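Local coordinates for fiber protein 2 (Human adenovirus type 41, PDB 2BZV) that forms the trimeric receptor-binding head of the short fibre, a spike on the capsid vertices that probably attaches the virion to its host cell, at residues S29-E32 / T33-N37; P75-N78 / Q79-L83; M108-S111 / T112-P115. All blocks are in the same frame, centred on the assembly; numbering follows the deposited sequence.

Contact 1: S29-E32 / T33-N37; sequences SIYE and TQDAN
With chi1 at 60°, Asp-35 holds its CG between its own backbone N and carbonyl carbon, and this puts the carboxylate inside the bend made by Ile-30, Tyr-31 and Glu-32. Ser-29 has the other torsion that matters: its OG lies beside its own N and anti to the carbonyl carbon, and from there it faces the backbone of Gln-34. Three successive N-H groups of the bend converge on the acid. Ile-30 N reaches Asp-35 OD1 at 2.8 Å and Tyr-31 N reaches Asp-35 OD2 at 2.8 Å, each on the syn side and only slightly out of the carboxylate plane. Glu-32 N takes the same OD2 of Asp-35 at 3.0 Å but comes from above, 62° out of the plane. On that same face Glu-32 O stands over the carboxylate carbon, 3.1 Å from Asp-35 CG. A fourth bond, nearly straight at 177°, runs from Gln-34 N to Ser-29 OG at 2.8 Å and ties the two limbs of the loop together where Gln-34 adopts a left-handed backbone conformation. Farther out, one water donates both to Glu-32 OE2 and to Thr-33 O, bracing the extended glutamate. Ile-30 CG2 lies over the centre of the Tyr-31 ring, and both side chains reach Leu-70 of strand 69-76. The loop joins strand 18-20 to strand 36-45 of the knob; Asp-35 also pairs through its backbone with Leu-58, and its side chain touches Leu-62. Buried, yet gripped by three N-H donors, the Asp-35 carboxylate is probably ionised, its negative charge probably stabilised by these backbone groups, with no lysine or arginine among the residues of the loop.

Contact 2: P75-N78 / Q79-L83; sequences PFDN and QGNLL
Phe-76 and Leu-82 face each other as a non-hydrogen-bonded antiparallel pair in a tight beta hairpin, closed by a type I turn from Asp-77 to Gly-80 with a G1 bulge at the glycine. Backbone bonds set the hairpin. Leu-83 N donates to Pro-75 O at 2.9 Å on one side of the pair, and Asp-77 N donates to Asn-81 O on the other. Gly-80 N closes the turn on Asp-77 O, while the positive phi of the glycine (89°) swings the chain back into register.

The polar side-chain bonds centre on Asp-77. Its OD1 accepts from Gln-79 N at 2.9 Å, an Asx turn, and from Asn-81 N at 2.9 Å; the two come to opposite faces of the carboxylate. Asn-81 ND2 spans both oxygens on their syn sides, with the straighter bond to Asp-77 OD2 at 3.1 Å, and the amide plane stands almost perpendicular (85°) to the carboxylate. Such bonds fix the rotation of the acid across the turn. The other end of the amide, Asn-81 OD1, is taken by Asn-103 N, which ties the turn to a neighbouring loop.

Apolar contacts line the limbs. Leu-82, whose CG lies anti to its N, sets CD1 over the face of the Phe-76 ring in a CH-pi contact, 4.1 Å from the ring centroid. Pro-75 CG meets Leu-83 CB at 4.1 Å, and the end of Leu-83 curls over the backbone between Phe-76 and Asp-77.

One water bridges the turn: it donates to Asp-77 OD2 and, at 2.7 Å, to Gln-79 OE1.

Contact 3: M108-S111 / T112-P115; sequences MPNS and TVYP
Asn-110 OD1 is satisfied twice over by the backbone that follows it. Thr-112 N donates to this Asn-110 OD1 at 2.8 Å along a rather bent path, and Val-113 N donates to the same oxygen at 2.9 Å and more directly (163°). The two donors approach from opposite faces of the amide, so the oxygen is clasped between them. Chi1 of -171° carries the amide away from the asparagine's own N and out along the start of the turn, within reach of both. The backbone carbonyl Asn-110 O is taken in turn by Tyr-114 N at 2.8 Å. Side-chain and main-chain acceptors of one residue thus hold a single helical turn, an Asx motif in a loop between strands 93-94 and 135-139 of the knob. Ser-111 O, one residue on, receives a CA-H contact from Pro-115 CA at 3.3 Å. Ser-111 OG is bonded to Glu-172 OE2, with only a weak addition from a water; the same water lies 2.8 Å from Thr-112 OG1. Strand 165-170 and the residue after it take two more polar ends: Tyr-114 OH accepts from Ile-170 N, and Asn-110 ND2 donates to Thr-171 O. The Tyr-114 ring itself is packed closely. Val-113 CG1 sits 3.6 Å above the centre of its plane, Asn-110 N lies in that plane at the edge, and Pro-109 CB comes obliquely to Tyr-114 CD2 at 3.8 Å. The Val-113 side chain also packs on Phe-39 of a neighbouring subunit of the trimer.

Overall arrangement
Along the chain the three contacts come in series, all within the knob domain. Contact 1 leads into strand 36-45 of the five-stranded sheet, contact 2 closes the end of strand 69-76 in the three-stranded sheet, and contact 3 lies in the loop before strand 135-139. Contacts 1 and 3 sit on opposite sides of the chain's centre, with centres about 29 Å apart; the centres of contacts 1 and 2 are about 21 Å apart, their nearest atoms about 11 Å. Contacts 2 and 3 meet directly, Met-108 SD lying 3.5 Å from Phe-76 CG. Only contact 3 touches another subunit, through Val-113, which places this turn beside the trimer interface.

Contact 1: S29-E32 / T33-N37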
loop_
_atom_site.group_PDB
_atom_site.type_symbol
_atom_site.label_atom_id
_atom_site.label_comp_id
_atom_site.label_asym_id
_atom_site.label_seq_id
_atom_site.Cartn_x
_atom_site.Cartn_y
_atom_site.Cartn_z
ATOM N N SER A 29 0.828 -25.346 -10.138
ATOM C CA SER A 29 1.712 -26.461 -10.475
ATOM C C SER A 29 3.126 -25.954 -10.719
ATOM O O SER A 29 3.396 -25.371 -11.771
ATOM C CB SER A 29 1.184 -27.151 -11.738
ATOM O OG SER A 29 -0.128 -27.654 -11.518
ATOM N N ILE A 30 4.009 -26.150 -9.746
ATOM C CA ILE A 30 5.386 -25.643 -9.850
ATOM C C ILE A 30 6.322 -26.737 -10.357
ATOM O O ILE A 30 6.985 -26.542 -11.373
ATOM C CB ILE A 30 5.879 -25.104 -8.493
ATOM C CG1 ILE A 30 4.970 -23.978 -7.979
ATOM C CG2 ILE A 30 7.332 -24.654 -8.616
ATOM C CD1 ILE A 30 4.960 -22.737 -8.868
ATOM N N TYR A 31 6.363 -27.870 -9.661
ATOM C CA TYR A 31 7.221 -29.003 -10.066
ATOM C C TYR A 31 6.393 -30.180 -10.540
ATOM O O TYR A 31 6.853 -30.962 -11.365
ATOM C CB TYR A 31 8.066 -29.485 -8.899
ATOM C CG TYR A 31 9.007 -28.483 -8.293
ATOM C CD1 TYR A 31 9.903 -27.756 -9.076
ATOM C CD2 TYR A 31 9.039 -28.307 -6.920
ATOM C CE1 TYR A 31 10.782 -26.854 -8.495
ATOM C CE2 TYR A 31 9.908 -27.410 -6.331
ATOM C CZ TYR A 31 10.779 -26.681 -7.117
ATOM O OH TYR A 31 11.646 -25.791 -6.521
ATOM N N GLU A 32 5.201 -30.338 -9.981
ATOM C CA GLU A 32 4.271 -31.384 -10.403
ATOM C C GLU A 32 2.869 -30.823 -10.332
ATOM O O GLU A 32 2.647 -29.733 -9.793
ATOM C CB GLU A 32 4.391 -32.646 -9.553
ATOM C CG GLU A 32 4.062 -32.461 -8.088
ATOM C CD GLU A 32 4.216 -33.754 -7.297
ATOM O OE1 GLU A 32 5.346 -34.095 -6.889
ATOM O OE2 GLU A 32 3.195 -34.444 -7.065
ATOM N N THR A 33 1.913 -31.544 -10.891
ATOM C CA THR A 33 0.544 -31.064 -10.983
ATOM C C THR A 33 -0.053 -30.756 -9.616
ATOM O O THR A 33 -0.042 -31.613 -8.734
ATOM C CB THR A 33 -0.342 -32.125 -11.662
ATOM O OG1 THR A 33 0.244 -32.504 -12.914
ATOM C CG2 THR A 33 -1.742 -31.570 -11.895
ATOM N N GLN A 34 -0.579 -29.544 -9.451
ATOM C CA GLN A 34 -1.327 -29.161 -8.256
ATOM C C GLN A 34 -0.551 -29.419 -6.972
ATOM O O GLN A 34 -1.057 -29.995 -6.018
ATOM C CB GLN A 34 -2.696 -29.852 -8.263
ATOM C CG GLN A 34 -3.574 -29.279 -9.378
ATOM C CD GLN A 34 -4.990 -29.799 -9.328
ATOM O OE1 GLN A 34 -5.242 -30.883 -8.805
ATOM N NE2 GLN A 34 -5.931 -29.035 -9.868
ATOM N N ASP A 35 0.688 -28.933 -6.946
ATOM C CA ASP A 35 1.549 -29.099 -5.791
ATOM C C ASP A 35 1.575 -27.872 -4.895
ATOM O O ASP A 35 2.257 -27.894 -3.867
ATOM C CB ASP A 35 2.975 -29.499 -6.209
ATOM C CG ASP A 35 3.659 -28.486 -7.117
ATOM O OD1 ASP A 35 3.054 -27.446 -7.464
ATOM O OD2 ASP A 35 4.843 -28.738 -7.486
ATOM N N ALA A 36 0.830 -26.822 -5.260
ATOM C CA ALA A 36 0.860 -25.584 -4.498
ATOM C C ALA A 36 -0.489 -24.891 -4.506
ATOM O O ALA A 36 -1.346 -25.145 -5.363
ATOM C CB ALA A 36 1.922 -24.642 -5.075
ATOM N N ASN A 37 -0.657 -23.988 -3.540
ATOM C CA ASN A 37 -1.796 -23.086 -3.510
ATOM C C ASN A 37 -1.301 -21.669 -3.724
ATOM O O ASN A 37 -0.430 -21.209 -2.977
ATOM C CB ASN A 37 -2.543 -23.187 -2.177
ATOM C CG ASN A 37 -3.834 -22.394 -2.208
ATOM O OD1 ASN A 37 -3.796 -21.160 -2.147
ATOM N ND2 ASN A 37 -4.966 -23.085 -2.323
HETATM O O HOH W 1 0.871 -34.133 -8.447
#

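Contact 2: P75-N78 / Q79-L83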
loop_
_atom_site.group_PDB
_atom_site.type_symbol
_atom_site.label_atom_id
_atom_site.label_comp_id
_atom_site.label_asym_id
_atom_site.label_seq_id
_atom_site.Cartn_x
_atom_site.Cartn_y
_atom_site.Cartn_z
ATOM N N PRO A 75 1.367 -15.026 -17.503
ATOM C CA PRO A 75 1.316 -14.329 -18.783
ATOM C C PRO A 75 -0.110 -14.003 -19.205
ATOM O O PRO A 75 -1.028 -14.790 -18.928
ATOM C CB PRO A 75 1.913 -15.371 -19.743
ATOM C CG PRO A 75 1.424 -16.689 -19.187
ATOM C CD PRO A 75 1.275 -16.488 -17.689
ATOM N N PHE A 76 -0.282 -12.878 -19.890
ATOM C CA PHE A 76 -1.598 -12.437 -20.364
ATOM C C PHE A 76 -1.501 -12.031 -21.827
ATOM O O PHE A 76 -0.452 -11.574 -22.285
ATOM C CB PHE A 76 -2.105 -11.229 -19.560
ATOM C CG PHE A 76 -2.228 -11.505 -18.079
ATOM C CD1 PHE A 76 -3.444 -11.876 -17.517
ATOM C CD2 PHE A 76 -1.126 -11.394 -17.254
ATOM C CE1 PHE A 76 -3.528 -12.144 -16.153
ATOM C CE2 PHE A 76 -1.207 -11.651 -15.900
ATOM C CZ PHE A 76 -2.410 -12.028 -15.353
ATOM N N ASP A 77 -2.614 -12.172 -22.541
ATOM C CA ASP A 77 -2.674 -11.654 -23.906
ATOM C C ASP A 77 -2.896 -10.138 -23.893
ATOM O O ASP A 77 -3.024 -9.515 -22.824
ATOM C CB ASP A 77 -3.696 -12.430 -24.759
ATOM C CG ASP A 77 -5.152 -12.190 -24.376
ATOM O OD1 ASP A 77 -5.460 -11.235 -23.633
ATOM O OD2 ASP A 77 -6.000 -12.978 -24.856
ATOM N N ASN A 78 -2.922 -9.530 -25.069
ATOM C CA ASN A 78 -3.029 -8.080 -25.193
ATOM C C ASN A 78 -4.388 -7.531 -24.762
ATOM O O ASN A 78 -4.556 -6.315 -24.689
ATOM C CB ASN A 78 -2.715 -7.653 -26.641
ATOM C CG ASN A 78 -1.209 -7.534 -26.894
ATOM O OD1 ASN A 78 -0.498 -6.827 -26.166
ATOM N ND2 ASN A 78 -0.739 -8.207 -27.955
ATOM N N GLN A 79 -5.344 -8.426 -24.487
ATOM C CA GLN A 79 -6.665 -8.025 -24.002
ATOM C C GLN A 79 -6.809 -8.230 -22.495
ATOM O O GLN A 79 -7.847 -7.907 -21.923
ATOM C CB GLN A 79 -7.767 -8.799 -24.738
ATOM C CG GLN A 79 -7.992 -8.375 -26.188
ATOM C CD GLN A 79 -6.922 -8.815 -27.152
ATOM O OE1 GLN A 79 -6.517 -9.985 -27.195
ATOM N NE2 GLN A 79 -6.457 -7.870 -27.970
ATOM N N GLY A 80 -5.767 -8.740 -21.834
ATOM C CA GLY A 80 -5.833 -8.957 -20.388
ATOM C C GLY A 80 -6.374 -10.306 -19.959
ATOM O O GLY A 80 -6.842 -10.457 -18.827
ATOM N N ASN A 81 -6.307 -11.308 -20.839
ATOM C CA ASN A 81 -6.715 -12.664 -20.493
ATOM C C ASN A 81 -5.519 -13.491 -20.060
ATOM O O ASN A 81 -4.485 -13.496 -20.738
ATOM C CB ASN A 81 -7.352 -13.361 -21.703
ATOM C CG ASN A 81 -8.607 -12.684 -22.130
ATOM O OD1 ASN A 81 -9.616 -12.714 -21.422
ATOM N ND2 ASN A 81 -8.554 -12.027 -23.279
ATOM N N LEU A 82 -5.666 -14.233 -18.965
ATOM C CA LEU A 82 -4.616 -15.125 -18.502
ATOM C C LEU A 82 -4.400 -16.256 -19.508
ATOM O O LEU A 82 -5.341 -16.916 -19.927
ATOM C CB LEU A 82 -5.009 -15.712 -17.147
ATOM C CG LEU A 82 -3.962 -16.607 -16.477
ATOM C CD1 LEU A 82 -2.766 -15.801 -15.965
ATOM C CD2 LEU A 82 -4.593 -17.411 -15.360
ATOM N N LEU A 83 -3.145 -16.469 -19.877
ATOM C CA LEU A 83 -2.775 -17.540 -20.791
ATOM C C LEU A 83 -2.301 -18.742 -19.994
ATOM O O LEU A 83 -2.022 -18.650 -18.797
ATOM C CB LEU A 83 -1.700 -17.055 -21.762
ATOM C CG LEU A 83 -2.133 -15.884 -22.654
ATOM C CD1 LEU A 83 -0.929 -15.345 -23.409
ATOM C CD2 LEU A 83 -3.256 -16.332 -23.584
HETATM O O HOH W 2 -8.184 -11.951 -26.536
#

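Contact 3: M108-S111 / T112-P115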
loop_
_atom_site.group_PDB
_atom_site.type_symbol
_atom_site.label_atom_id
_atom_site.label_comp_id
_atom_site.label_asym_id
_atom_site.label_seq_id
_atom_site.Cartn_x
_atom_site.Cartn_y
_atom_site.Cartn_z
ATOM N N MET A 108 -3.804 -4.740 -16.176
ATOM C CA MET A 108 -2.489 -5.132 -16.674
ATOM C C MET A 108 -1.442 -4.075 -16.347
ATOM O O MET A 108 -1.769 -2.892 -16.281
ATOM C CB MET A 108 -2.539 -5.330 -18.184
ATOM C CG MET A 108 -3.447 -6.483 -18.594
ATOM S SD MET A 108 -2.919 -8.106 -18.021
ATOM C CE MET A 108 -3.962 -8.368 -16.562
ATOM N N PRO A 109 -0.184 -4.487 -16.130
ATOM C CA PRO A 109 0.862 -3.486 -15.877
ATOM C C PRO A 109 1.040 -2.591 -17.108
ATOM O O PRO A 109 1.182 -3.072 -18.238
ATOM C CB PRO A 109 2.105 -4.327 -15.578
ATOM C CG PRO A 109 1.624 -5.714 -15.280
ATOM C CD PRO A 109 0.340 -5.864 -16.049
ATOM N N ASN A 110 1.034 -1.279 -16.867
ATOM C CA ASN A 110 1.091 -0.285 -17.919
ATOM C C ASN A 110 2.310 -0.499 -18.813
ATOM O O ASN A 110 3.432 -0.615 -18.310
ATOM C CB ASN A 110 1.156 1.084 -17.247
ATOM C CG ASN A 110 1.014 2.233 -18.206
ATOM O OD1 ASN A 110 1.926 2.498 -18.998
ATOM N ND2 ASN A 110 -0.109 2.934 -18.159
ATOM N N SER A 111 2.090 -0.556 -20.122
ATOM C CA SER A 111 3.194 -0.886 -21.033
ATOM C C SER A 111 4.045 0.309 -21.425
ATOM O O SER A 111 5.039 0.129 -22.115
ATOM C CB SER A 111 2.650 -1.576 -22.280
ATOM O OG SER A 111 1.787 -0.719 -22.991
ATOM N N THR A 112 3.665 1.507 -21.005
ATOM C CA THR A 112 4.541 2.679 -21.097
ATOM C C THR A 112 5.443 2.763 -19.868
ATOM O O THR A 112 6.657 2.997 -19.981
ATOM C CB THR A 112 3.706 3.961 -21.230
ATOM O OG1 THR A 112 2.947 3.893 -22.445
ATOM C CG2 THR A 112 4.610 5.193 -21.244
ATOM N N VAL A 113 4.848 2.577 -18.683
ATOM C CA VAL A 113 5.628 2.601 -17.444
ATOM C C VAL A 113 6.546 1.373 -17.348
ATOM O O VAL A 113 7.682 1.491 -16.886
ATOM C CB VAL A 113 4.691 2.704 -16.207
ATOM C CG1 VAL A 113 5.469 2.635 -14.895
ATOM C CG2 VAL A 113 3.874 3.986 -16.279
ATOM N N TYR A 114 6.050 0.211 -17.800
ATOM C CA TYR A 114 6.800 -1.044 -17.779
ATOM C C TYR A 114 6.835 -1.620 -19.193
ATOM O O TYR A 114 6.095 -2.535 -19.538
ATOM C CB TYR A 114 6.158 -2.060 -16.814
ATOM C CG TYR A 114 5.700 -1.479 -15.492
ATOM C CD1 TYR A 114 6.588 -1.177 -14.469
ATOM C CD2 TYR A 114 4.352 -1.251 -15.271
ATOM C CE1 TYR A 114 6.140 -0.646 -13.255
ATOM C CE2 TYR A 114 3.886 -0.733 -14.074
ATOM C CZ TYR A 114 4.781 -0.432 -13.074
ATOM O OH TYR A 114 4.282 0.098 -11.902
ATOM N N PRO A 115 7.703 -1.063 -20.055
ATOM C CA PRO A 115 7.767 -1.566 -21.431
ATOM C C PRO A 115 8.163 -3.030 -21.479
ATOM O O PRO A 115 8.926 -3.483 -20.631
ATOM C CB PRO A 115 8.853 -0.689 -22.085
ATOM C CG PRO A 115 8.842 0.552 -21.270
ATOM C CD PRO A 115 8.636 0.053 -19.857
HETATM O O HOH W 3 0.588 2.341 -22.431
#